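Local coordinates for small ribosomal subunit protein bS6 (Aquifex aeolicus, PDB 2J5A) that probably binds 16S ribosomal RNA together with protein bS18, as a structural component of the small ribosomal subunit, at residues T12-K17 / F84-D89; Q31-I36 / F67-K72; N62-F67 / D91-L96. One frame throughout, in Å; residues are numbered along the deposited sequence.

How the contacts relate
Contacts 1 and 2 are buried and cover the same face of one antiparallel sheet: contact 1 sets helix 78-88 on strand 8-16, and contact 2 sets helix 22-38 on the adjoining strand 63-73. Both rest on aliphatic branches laid against each other and over phenylalanine faces, with no hydrogen bond between their segments. Contact 3 is only partly buried and joins strands 63-73 and 92-100 across the strand between them, with its touching side chains on the sheet face turned from the helices; there a tyrosine-arginine hydrogen bond accompanies a small apolar contact. Contacts 1 and 3 share a sodium ion, while contacts 2 and 3 share Phe67.

Contact 1: residues T12-K17 / F84-D89; sequences TVFAVK and FQLKID. With NA (sodium ion), chain B.
Leu86, on the last turn of helix 78-88, reaches to Thr12 and Phe14 of strand 8-16, one of the two inner strands of the sheet, and makes the whole of this small, buried contact. Its CB lies beside the side chain of Trp95, on the strand that follows. CG stands beside the backbone N and anti to the carbonyl carbon (chi1 -58°), which sends the fork toward the sheet. There the two branches part. CD1 meets Thr12 CG2 tip to tip at 3.9 Å. The same methyl lies 4.2 Å from Phe14 CB, and so bridges two residues that point from one face of the strand. CD2 passes over a face of the Phe14 ring, with CG of Phe14 4.4 Å from it, and also touches Val32 of helix 22-38. The ring is turned under it because Phe14 CG sits between the backbone N and carbonyl carbon (chi1 63°). Thr12 gives Leu86 its methyl, while its OG1 is hydrogen-bonded to Asn97 OD1.

Beyond these side chains the helix ends at a sodium ion. Leu86 O lies 2.4 Å from the metal and Lys87 O 2.5 Å. Asp89, the first residue to leave helical geometry, adds its O at 2.2 Å; one water and Val92 O complete the five ligands. Backbone oxygens from the helix end and the following turn thus converge on one cation, and their partial negative charge is probably offset by it. Asp89 turns its carboxylate elsewhere, to Lys28 through OD2 and to Asp91 N through OD1. Packing of the second helix on the antiparallel sheet is that of a ferredoxin-like alpha/beta sandwich; in this crystal structure the C-terminal end of that helix also carries a sodium ion.

Contact 2: residues Q31-I36 / F67-K72; sequences QVKEFI and FLVQFK
Ile36 of helix 22-38 lays its two branches on Phe71 and Val69 of strand 63-73. CG2 rests over one face of the Phe71 ring, 4.0 Å from the centroid and 23° off the ring normal, a CH-pi contact. It is shifted toward the rim, with Phe71 CD2 nearest at 3.7 Å. The other branch ends in CD1, which runs alongside Val69, pointing the opposite way, and lies 3.7 Å from its CG1; it also touches Phe71 CD1. Both branches can be used because CG2 is anti to the backbone N while CG1 stands beside it (chi1 -63°). One turn earlier, the aliphatic part of Lys33 covers the second methyl of Val69, CG to CG2 at 4.0 Å.

A second shell surrounds these groups. Lys33 bends along its chain, and its NZ forms salt bridges with Glu30 and Glu46 and a cation-pi contact with Phe29, so a charged end is satisfied beside an apolar seam. The Phe71 ring meets that of Tyr10 at a shallow angle between their planes, and Val69 packs on Ile43.

Helix and strand segments run nearly parallel, 16° apart, with axes 10.3 Å from each other. Around them, Val32 touches Phe14 on strand 8-16, Phe35 packs against helix 78-88, and strand 41-53 continues the sheet beyond Val69.

Contact 3: residues N62-F67 / D91-L96; sequences NNARYF and DVIRWL. With NA (sodium ion), chain B.
Tyr66 and Arg94 join by a hydrogen bond that spans the width of a strand: Arg94 NH1 donates to Tyr66 OH at 3.1 Å, with an N-H...O angle of 148°. The hydroxyl lies at the edge of the guanidinium group, in its plane, while the phenol ring stands 86° from that plane, so the two flat groups meet edge on and do not stack. Arg94 runs out extended from CG to NE to bring NH1 there, and Leu96 CD1 sits 4.2 Å above one guanidinium face. A phenylalanine in place of Tyr66 would probably leave Arg94 NH1 without this acceptor and its guanidinium freer to turn.

The apolar contact is smaller. Ile93 CD1 touches Ala64 CB at 4.0 Å, reaching it because CG1 lies between the backbone N and carbonyl carbon (chi1 61°); Ile58 and Gln59 also pack on Ile93.

Metal coordination comes from Val92, whose O binds the sodium ion at 2.3 Å. Trp95 lies nearby, its CZ3 3.7 Å from the ion.

Strands 63-73 and 92-100 are not paired directly: strand 8-16 lies between them. Ile93 and Arg94 both face its Ala15, forming a classic beta bulge at the start of the edge strand of the ferredoxin-like sheet.

Contact 1: residues T12-K17 / F84-D89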
loop_
_atom_site.group_PDB
_atom_site.type_symbol
_atom_site.label_atom_id
_atom_site.label_comp_id
_atom_site.label_asym_id
_atom_site.label_seq_id
_atom_site.Cartn_x
_atom_site.Cartn_y
_atom_site.Cartn_z
ATOM N N THR A 12 -0.937 3.686 -2.889
ATOM C CA THR A 12 0.145 2.958 -2.220
ATOM C C THR A 12 0.263 1.578 -2.860
ATOM O O THR A 12 -0.729 0.918 -3.105
ATOM C CB THR A 12 -0.139 2.785 -0.710
ATOM O OG1 THR A 12 -0.231 4.068 -0.089
ATOM C CG2 THR A 12 0.918 1.980 -0.026
ATOM N N VAL A 13 1.483 1.174 -3.140
ATOM C CA VAL A 13 1.797 -0.143 -3.648
ATOM C C VAL A 13 2.902 -0.668 -2.748
ATOM O O VAL A 13 3.873 0.037 -2.492
ATOM C CB VAL A 13 2.322 -0.104 -5.116
ATOM C CG1 VAL A 13 2.673 -1.493 -5.611
ATOM C CG2 VAL A 13 1.341 0.559 -6.050
ATOM N N PHE A 14 2.752 -1.902 -2.264
ATOM C CA PHE A 14 3.768 -2.529 -1.438
ATOM C C PHE A 14 3.889 -4.023 -1.757
ATOM O O PHE A 14 2.950 -4.644 -2.293
ATOM C CB PHE A 14 3.499 -2.281 0.048
ATOM C CG PHE A 14 2.209 -2.868 0.538
ATOM C CD1 PHE A 14 1.010 -2.235 0.301
ATOM C CD2 PHE A 14 2.196 -4.095 1.221
ATOM C CE1 PHE A 14 -0.172 -2.779 0.753
ATOM C CE2 PHE A 14 1.009 -4.646 1.664
ATOM C CZ PHE A 14 -0.165 -3.994 1.438
ATOM N N ALA A 15 5.070 -4.564 -1.436
ATOM C CA ALA A 15 5.453 -5.936 -1.756
ATOM C C ALA A 15 5.750 -6.680 -0.470
ATOM O O ALA A 15 6.563 -6.228 0.334
ATOM C CB ALA A 15 6.682 -5.959 -2.658
ATOM N N VAL A 16 5.073 -7.811 -0.278
ATOM C CA VAL A 16 5.196 -8.633 0.939
ATOM C C VAL A 16 6.137 -9.812 0.674
ATOM O O VAL A 16 6.089 -10.408 -0.404
ATOM C CB VAL A 16 3.821 -9.156 1.363
ATOM C CG1 VAL A 16 3.937 -10.123 2.515
ATOM C CG2 VAL A 16 2.899 -7.994 1.687
ATOM N N LYS A 17 6.984 -10.156 1.650
ATOM C CA LYS A 17 7.990 -11.202 1.410
ATOM C C LYS A 17 7.282 -12.533 1.124
ATOM O O LYS A 17 6.182 -12.777 1.640
ATOM C CB LYS A 17 9.069 -11.301 2.518
ATOM C CG LYS A 17 8.585 -11.659 3.901
ATOM C CD LYS A 17 9.758 -11.956 4.880
ATOM C CE LYS A 17 10.729 -10.778 5.067
ATOM N NZ LYS A 17 11.169 -10.584 6.523
ATOM N N PHE A 84 6.512 5.076 6.951
ATOM C CA PHE A 84 7.275 4.635 8.122
ATOM C C PHE A 84 6.817 3.243 8.560
ATOM O O PHE A 84 7.620 2.356 8.787
ATOM C CB PHE A 84 7.099 5.598 9.298
ATOM C CG PHE A 84 7.980 5.284 10.472
ATOM C CD1 PHE A 84 9.347 5.433 10.379
ATOM C CD2 PHE A 84 7.447 4.826 11.655
ATOM C CE1 PHE A 84 10.165 5.160 11.450
ATOM C CE2 PHE A 84 8.272 4.537 12.737
ATOM C CZ PHE A 84 9.627 4.713 12.627
ATOM N N GLN A 85 5.505 3.080 8.670
ATOM C CA GLN A 85 4.900 1.791 9.028
ATOM C C GLN A 85 5.321 0.654 8.079
ATOM O O GLN A 85 5.636 -0.454 8.524
ATOM C CB GLN A 85 3.391 1.936 9.012
ATOM C CG GLN A 85 2.632 0.732 9.539
ATOM C CD GLN A 85 2.530 0.706 11.066
ATOM O OE1 GLN A 85 3.337 1.322 11.787
ATOM N NE2 GLN A 85 1.542 -0.034 11.561
ATOM N N LEU A 86 5.336 0.916 6.773
ATOM C CA LEU A 86 5.697 -0.135 5.828
ATOM C C LEU A 86 7.207 -0.368 5.839
ATOM O O LEU A 86 7.655 -1.499 5.667
ATOM C CB LEU A 86 5.178 0.164 4.419
ATOM C CG LEU A 86 3.656 0.371 4.198
ATOM C CD1 LEU A 86 3.431 0.863 2.791
ATOM C CD2 LEU A 86 2.826 -0.872 4.459
ATOM N N LYS A 87 7.981 0.700 6.030
ATOM C CA LYS A 87 9.426 0.609 6.247
ATOM C C LYS A 87 9.762 -0.352 7.413
ATOM O O LYS A 87 10.448 -1.361 7.211
ATOM C CB LYS A 87 10.034 1.994 6.513
ATOM C CG LYS A 87 11.561 2.036 6.437
ATOM C CD LYS A 87 12.222 3.354 6.936
ATOM C CE LYS A 87 11.440 4.647 6.633
ATOM N NZ LYS A 87 12.309 5.824 6.329
ATOM N N ILE A 88 9.249 -0.078 8.605
ATOM C CA ILE A 88 9.636 -0.867 9.766
ATOM C C ILE A 88 9.030 -2.283 9.785
ATOM O O ILE A 88 9.623 -3.182 10.385
ATOM C CB ILE A 88 9.385 -0.115 11.115
ATOM C CG1 ILE A 88 7.892 -0.001 11.433
ATOM C CG2 ILE A 88 10.031 1.264 11.047
ATOM C CD1 ILE A 88 7.593 0.591 12.782
ATOM N N ASP A 89 7.878 -2.487 9.130
ATOM C CA ASP A 89 7.307 -3.828 8.991
ATOM C C ASP A 89 8.286 -4.692 8.248
ATOM O O ASP A 89 8.582 -4.442 7.072
ATOM C CB ASP A 89 5.982 -3.814 8.232
ATOM C CG ASP A 89 5.217 -5.122 8.367
ATOM O OD1 ASP A 89 5.821 -6.205 8.363
ATOM O OD2 ASP A 89 3.992 -5.081 8.491
HETATM NA NA NA B . 9.422 -3.049 5.628
HETATM O O HOH W 1 11.486 -3.569 5.656
#

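Contact 2: residues Q31-I36 / F67-K72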
loop_
_atom_site.group_PDB
_atom_site.type_symbol
_atom_site.label_atom_id
_atom_site.label_comp_id
_atom_site.label_asym_id
_atom_site.label_seq_id
_atom_site.Cartn_x
_atom_site.Cartn_y
_atom_site.Cartn_z
ATOM N N GLN A 31 -4.629 -5.389 7.285
ATOM C CA GLN A 31 -3.961 -4.593 8.304
ATOM C C GLN A 31 -3.459 -3.243 7.802
ATOM O O GLN A 31 -3.502 -2.265 8.541
ATOM C CB GLN A 31 -2.804 -5.382 8.921
ATOM C CG GLN A 31 -3.306 -6.399 9.953
ATOM C CD GLN A 31 -2.242 -7.369 10.446
ATOM O OE1 GLN A 31 -1.034 -7.217 10.164
ATOM N NE2 GLN A 31 -2.691 -8.387 11.194
ATOM N N VAL A 32 -2.984 -3.190 6.562
ATOM C CA VAL A 32 -2.564 -1.940 5.970
ATOM C C VAL A 32 -3.773 -1.033 5.746
ATOM O O VAL A 32 -3.735 0.150 6.070
ATOM C CB VAL A 32 -1.784 -2.168 4.679
ATOM C CG1 VAL A 32 -1.548 -0.815 3.923
ATOM C CG2 VAL A 32 -0.465 -2.892 5.013
ATOM N N LYS A 33 -4.844 -1.607 5.214
ATOM C CA LYS A 33 -6.091 -0.875 4.991
ATOM C C LYS A 33 -6.673 -0.317 6.279
ATOM O O LYS A 33 -7.209 0.772 6.292
ATOM C CB LYS A 33 -7.127 -1.764 4.283
ATOM C CG LYS A 33 -7.180 -1.542 2.778
ATOM C CD LYS A 33 -7.326 -2.810 2.000
ATOM C CE LYS A 33 -8.595 -3.552 2.335
ATOM N NZ LYS A 33 -8.388 -5.014 2.231
ATOM N N GLU A 34 -6.565 -1.068 7.368
ATOM C CA GLU A 34 -7.173 -0.645 8.623
ATOM C C GLU A 34 -6.302 0.442 9.237
ATOM O O GLU A 34 -6.813 1.369 9.848
ATOM C CB GLU A 34 -7.341 -1.846 9.571
ATOM C CG GLU A 34 -8.627 -1.856 10.409
ATOM C CD GLU A 34 -9.864 -1.519 9.598
ATOM O OE1 GLU A 34 -10.048 -2.131 8.513
ATOM O OE2 GLU A 34 -10.628 -0.622 10.042
ATOM N N PHE A 35 -4.986 0.332 9.065
ATOM C CA PHE A 35 -4.065 1.391 9.456
ATOM C C PHE A 35 -4.405 2.698 8.730
ATOM O O PHE A 35 -4.534 3.755 9.343
ATOM C CB PHE A 35 -2.635 0.962 9.145
ATOM C CG PHE A 35 -1.606 2.011 9.419
ATOM C CD1 PHE A 35 -0.877 1.998 10.595
ATOM C CD2 PHE A 35 -1.346 3.018 8.483
ATOM C CE1 PHE A 35 0.085 2.969 10.832
ATOM C CE2 PHE A 35 -0.381 3.989 8.724
ATOM C CZ PHE A 35 0.333 3.962 9.886
ATOM N N ILE A 36 -4.565 2.622 7.415
ATOM C CA ILE A 36 -4.938 3.798 6.646
ATOM C C ILE A 36 -6.265 4.363 7.161
ATOM O O ILE A 36 -6.380 5.577 7.358
ATOM C CB ILE A 36 -5.042 3.496 5.145
ATOM C CG1 ILE A 36 -3.674 3.073 4.592
ATOM C CG2 ILE A 36 -5.577 4.728 4.397
ATOM C CD1 ILE A 36 -3.730 2.459 3.224
ATOM N N PHE A 67 0.373 -5.785 -3.510
ATOM C CA PHE A 67 -0.944 -5.201 -3.332
ATOM C C PHE A 67 -0.902 -3.706 -3.688
ATOM O O PHE A 67 0.134 -3.064 -3.583
ATOM C CB PHE A 67 -1.442 -5.345 -1.883
ATOM C CG PHE A 67 -1.623 -6.768 -1.416
ATOM C CD1 PHE A 67 -2.748 -7.494 -1.776
ATOM C CD2 PHE A 67 -0.698 -7.363 -0.567
ATOM C CE1 PHE A 67 -2.927 -8.765 -1.350
ATOM C CE2 PHE A 67 -0.886 -8.660 -0.124
ATOM C CZ PHE A 67 -1.999 -9.368 -0.532
ATOM N N LEU A 68 -2.062 -3.161 -4.051
ATOM C CA LEU A 68 -2.231 -1.746 -4.390
ATOM C C LEU A 68 -3.511 -1.252 -3.758
ATOM O O LEU A 68 -4.545 -1.920 -3.864
ATOM C CB LEU A 68 -2.322 -1.559 -5.920
ATOM C CG LEU A 68 -2.452 -0.143 -6.507
ATOM C CD1 LEU A 68 -1.908 -0.140 -7.922
ATOM C CD2 LEU A 68 -3.891 0.417 -6.461
ATOM N N VAL A 69 -3.438 -0.080 -3.118
ATOM C CA VAL A 69 -4.619 0.567 -2.522
ATOM C C VAL A 69 -4.616 2.084 -2.845
ATOM O O VAL A 69 -3.566 2.744 -2.844
ATOM C CB VAL A 69 -4.743 0.254 -0.984
ATOM C CG1 VAL A 69 -3.729 1.004 -0.173
ATOM C CG2 VAL A 69 -6.172 0.543 -0.459
ATOM N N GLN A 70 -5.786 2.602 -3.196
ATOM C CA GLN A 70 -5.975 4.039 -3.352
ATOM C C GLN A 70 -6.876 4.515 -2.240
ATOM O O GLN A 70 -7.758 3.772 -1.753
ATOM C CB GLN A 70 -6.579 4.421 -4.703
ATOM C CG GLN A 70 -5.817 3.892 -5.906
ATOM C CD GLN A 70 -6.507 4.238 -7.203
ATOM O OE1 GLN A 70 -7.730 4.342 -7.248
ATOM N NE2 GLN A 70 -5.724 4.437 -8.267
ATOM N N PHE A 71 -6.614 5.733 -1.804
ATOM C CA PHE A 71 -7.337 6.297 -0.688
ATOM C C PHE A 71 -7.317 7.819 -0.758
ATOM O O PHE A 71 -6.514 8.413 -1.491
ATOM C CB PHE A 71 -6.781 5.774 0.644
ATOM C CG PHE A 71 -5.369 6.225 0.957
ATOM C CD1 PHE A 71 -4.277 5.523 0.474
ATOM C CD2 PHE A 71 -5.141 7.324 1.772
ATOM C CE1 PHE A 71 -2.976 5.926 0.768
ATOM C CE2 PHE A 71 -3.842 7.750 2.072
ATOM C CZ PHE A 71 -2.754 7.035 1.567
ATOM N N LYS A 72 -8.252 8.433 -0.032
ATOM C CA LYS A 72 -8.316 9.887 0.089
ATOM C C LYS A 72 -8.234 10.275 1.560
ATOM O O LYS A 72 -8.640 9.516 2.431
ATOM C CB LYS A 72 -9.560 10.460 -0.602
ATOM C CG LYS A 72 -10.923 10.033 -0.050
ATOM C CD LYS A 72 -12.051 10.780 -0.812
ATOM C CE LYS A 72 -13.449 10.223 -0.566
ATOM N NZ LYS A 72 -14.399 10.688 -1.647
#

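Contact 3: residues N62-F67 / D91-L96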
loop_
_atom_site.group_PDB
_atom_site.type_symbol
_atom_site.label_atom_id
_atom_site.label_comp_id
_atom_site.label_asym_id
_atom_site.label_seq_id
_atom_site.Cartn_x
_atom_site.Cartn_y
_atom_site.Cartn_z
ATOM N N ASN A 62 13.484 -13.256 -4.687
ATOM C CA ASN A 62 13.366 -13.009 -6.126
ATOM C C ASN A 62 11.934 -12.785 -6.546
ATOM O O ASN A 62 11.689 -12.414 -7.683
ATOM C CB ASN A 62 13.892 -14.215 -6.918
ATOM C CG ASN A 62 15.347 -14.506 -6.638
ATOM O OD1 ASN A 62 16.185 -13.599 -6.622
ATOM N ND2 ASN A 62 15.663 -15.785 -6.430
ATOM N N ASN A 63 10.994 -13.071 -5.644
ATOM C CA ASN A 63 9.566 -12.889 -5.899
ATOM C C ASN A 63 8.962 -12.144 -4.707
ATOM O O ASN A 63 9.583 -12.066 -3.646
ATOM C CB ASN A 63 8.865 -14.251 -6.059
ATOM C CG ASN A 63 9.405 -15.068 -7.226
ATOM O OD1 ASN A 63 9.022 -14.858 -8.403
ATOM N ND2 ASN A 63 10.304 -16.002 -6.918
ATOM N N ALA A 64 7.755 -11.616 -4.873
ATOM C CA ALA A 64 7.044 -10.971 -3.760
ATOM C C ALA A 64 5.560 -10.825 -4.055
ATOM O O ALA A 64 5.159 -10.842 -5.204
ATOM C CB ALA A 64 7.665 -9.599 -3.460
ATOM N N ARG A 65 4.757 -10.664 -3.009
ATOM C CA ARG A 65 3.324 -10.454 -3.161
ATOM C C ARG A 65 2.969 -8.946 -3.194
ATOM O O ARG A 65 3.189 -8.224 -2.209
ATOM C CB ARG A 65 2.568 -11.145 -2.022
ATOM C CG ARG A 65 1.062 -10.931 -2.072
ATOM C CD ARG A 65 0.452 -11.411 -3.383
ATOM N NE ARG A 65 -0.973 -11.641 -3.207
ATOM C CZ ARG A 65 -1.497 -12.750 -2.681
ATOM N NH1 ARG A 65 -0.725 -13.753 -2.293
ATOM N NH2 ARG A 65 -2.808 -12.850 -2.558
ATOM N N TYR A 66 2.388 -8.506 -4.312
ATOM C CA TYR A 66 2.080 -7.108 -4.545
ATOM C C TYR A 66 0.626 -6.807 -4.331
ATOM O O TYR A 66 -0.234 -7.467 -4.905
ATOM C CB TYR A 66 2.449 -6.691 -5.975
ATOM C CG TYR A 66 3.906 -6.329 -6.177
ATOM C CD1 TYR A 66 4.833 -7.295 -6.517
ATOM C CD2 TYR A 66 4.343 -5.032 -6.051
ATOM C CE1 TYR A 66 6.170 -6.985 -6.714
ATOM C CE2 TYR A 66 5.675 -4.703 -6.254
ATOM C CZ TYR A 66 6.579 -5.696 -6.589
ATOM O OH TYR A 66 7.894 -5.399 -6.798
ATOM N N PHE A 67 0.373 -5.785 -3.510
ATOM C CA PHE A 67 -0.944 -5.201 -3.332
ATOM C C PHE A 67 -0.902 -3.706 -3.688
ATOM O O PHE A 67 0.134 -3.064 -3.583
ATOM C CB PHE A 67 -1.442 -5.345 -1.883
ATOM C CG PHE A 67 -1.623 -6.768 -1.416
ATOM C CD1 PHE A 67 -2.748 -7.494 -1.776
ATOM C CD2 PHE A 67 -0.698 -7.363 -0.567
ATOM C CE1 PHE A 67 -2.927 -8.765 -1.350
ATOM C CE2 PHE A 67 -0.886 -8.660 -0.124
ATOM C CZ PHE A 67 -1.999 -9.368 -0.532
ATOM N N ASP A 91 8.017 -7.729 7.249
ATOM C CA ASP A 91 7.358 -8.531 6.232
ATOM C C ASP A 91 7.169 -7.783 4.902
ATOM O O ASP A 91 6.986 -8.412 3.879
ATOM C CB ASP A 91 5.990 -8.985 6.730
ATOM C CG ASP A 91 6.058 -9.833 7.997
ATOM O OD1 ASP A 91 7.065 -10.569 8.209
ATOM O OD2 ASP A 91 5.055 -9.777 8.765
ATOM N N VAL A 92 7.203 -6.450 4.922
ATOM C CA VAL A 92 6.981 -5.638 3.732
ATOM C C VAL A 92 8.309 -5.201 3.184
ATOM O O VAL A 92 9.021 -4.438 3.820
ATOM C CB VAL A 92 6.099 -4.425 4.062
ATOM C CG1 VAL A 92 6.062 -3.410 2.884
ATOM C CG2 VAL A 92 4.708 -4.900 4.477
ATOM N N ILE A 93 8.673 -5.691 2.012
ATOM C CA ILE A 93 10.048 -5.550 1.559
ATOM C C ILE A 93 10.159 -4.467 0.516
ATOM O O ILE A 93 11.237 -4.168 0.028
ATOM C CB ILE A 93 10.655 -6.926 1.070
ATOM C CG1 ILE A 93 9.870 -7.524 -0.120
ATOM C CG2 ILE A 93 10.706 -7.919 2.243
ATOM C CD1 ILE A 93 10.492 -8.817 -0.699
ATOM N N ARG A 94 9.024 -3.881 0.171
ATOM C CA ARG A 94 8.981 -2.799 -0.775
ATOM C C ARG A 94 7.675 -2.008 -0.603
ATOM O O ARG A 94 6.608 -2.583 -0.396
ATOM C CB ARG A 94 9.120 -3.345 -2.192
ATOM C CG ARG A 94 9.607 -2.297 -3.119
ATOM C CD ARG A 94 9.647 -2.762 -4.523
ATOM N NE ARG A 94 9.969 -1.640 -5.382
ATOM C CZ ARG A 94 9.758 -1.608 -6.696
ATOM N NH1 ARG A 94 9.222 -2.640 -7.334
ATOM N NH2 ARG A 94 10.088 -0.525 -7.376
ATOM N N TRP A 95 7.783 -0.684 -0.652
ATOM C CA TRP A 95 6.642 0.203 -0.436
ATOM C C TRP A 95 6.807 1.444 -1.314
ATOM O O TRP A 95 7.922 1.912 -1.524
ATOM C CB TRP A 95 6.472 0.540 1.063
ATOM C CG TRP A 95 7.659 1.152 1.696
ATOM C CD1 TRP A 95 7.848 2.471 1.953
ATOM C CD2 TRP A 95 8.854 0.480 2.124
ATOM N NE1 TRP A 95 9.082 2.669 2.524
ATOM C CE2 TRP A 95 9.720 1.461 2.638
ATOM C CE3 TRP A 95 9.269 -0.856 2.132
ATOM C CZ2 TRP A 95 10.977 1.161 3.134
ATOM C CZ3 TRP A 95 10.537 -1.166 2.648
ATOM C CH2 TRP A 95 11.369 -0.163 3.142
ATOM N N LEU A 96 5.708 1.924 -1.879
ATOM C CA LEU A 96 5.724 3.070 -2.784
ATOM C C LEU A 96 4.441 3.877 -2.586
ATOM O O LEU A 96 3.341 3.332 -2.634
ATOM C CB LEU A 96 5.782 2.628 -4.233
ATOM C CG LEU A 96 6.815 1.580 -4.642
ATOM C CD1 LEU A 96 6.392 0.986 -5.967
ATOM C CD2 LEU A 96 8.241 2.166 -4.716
HETATM NA NA NA B . 9.422 -3.049 5.628
HETATM O O HOH W 1 11.486 -3.569 5.656
#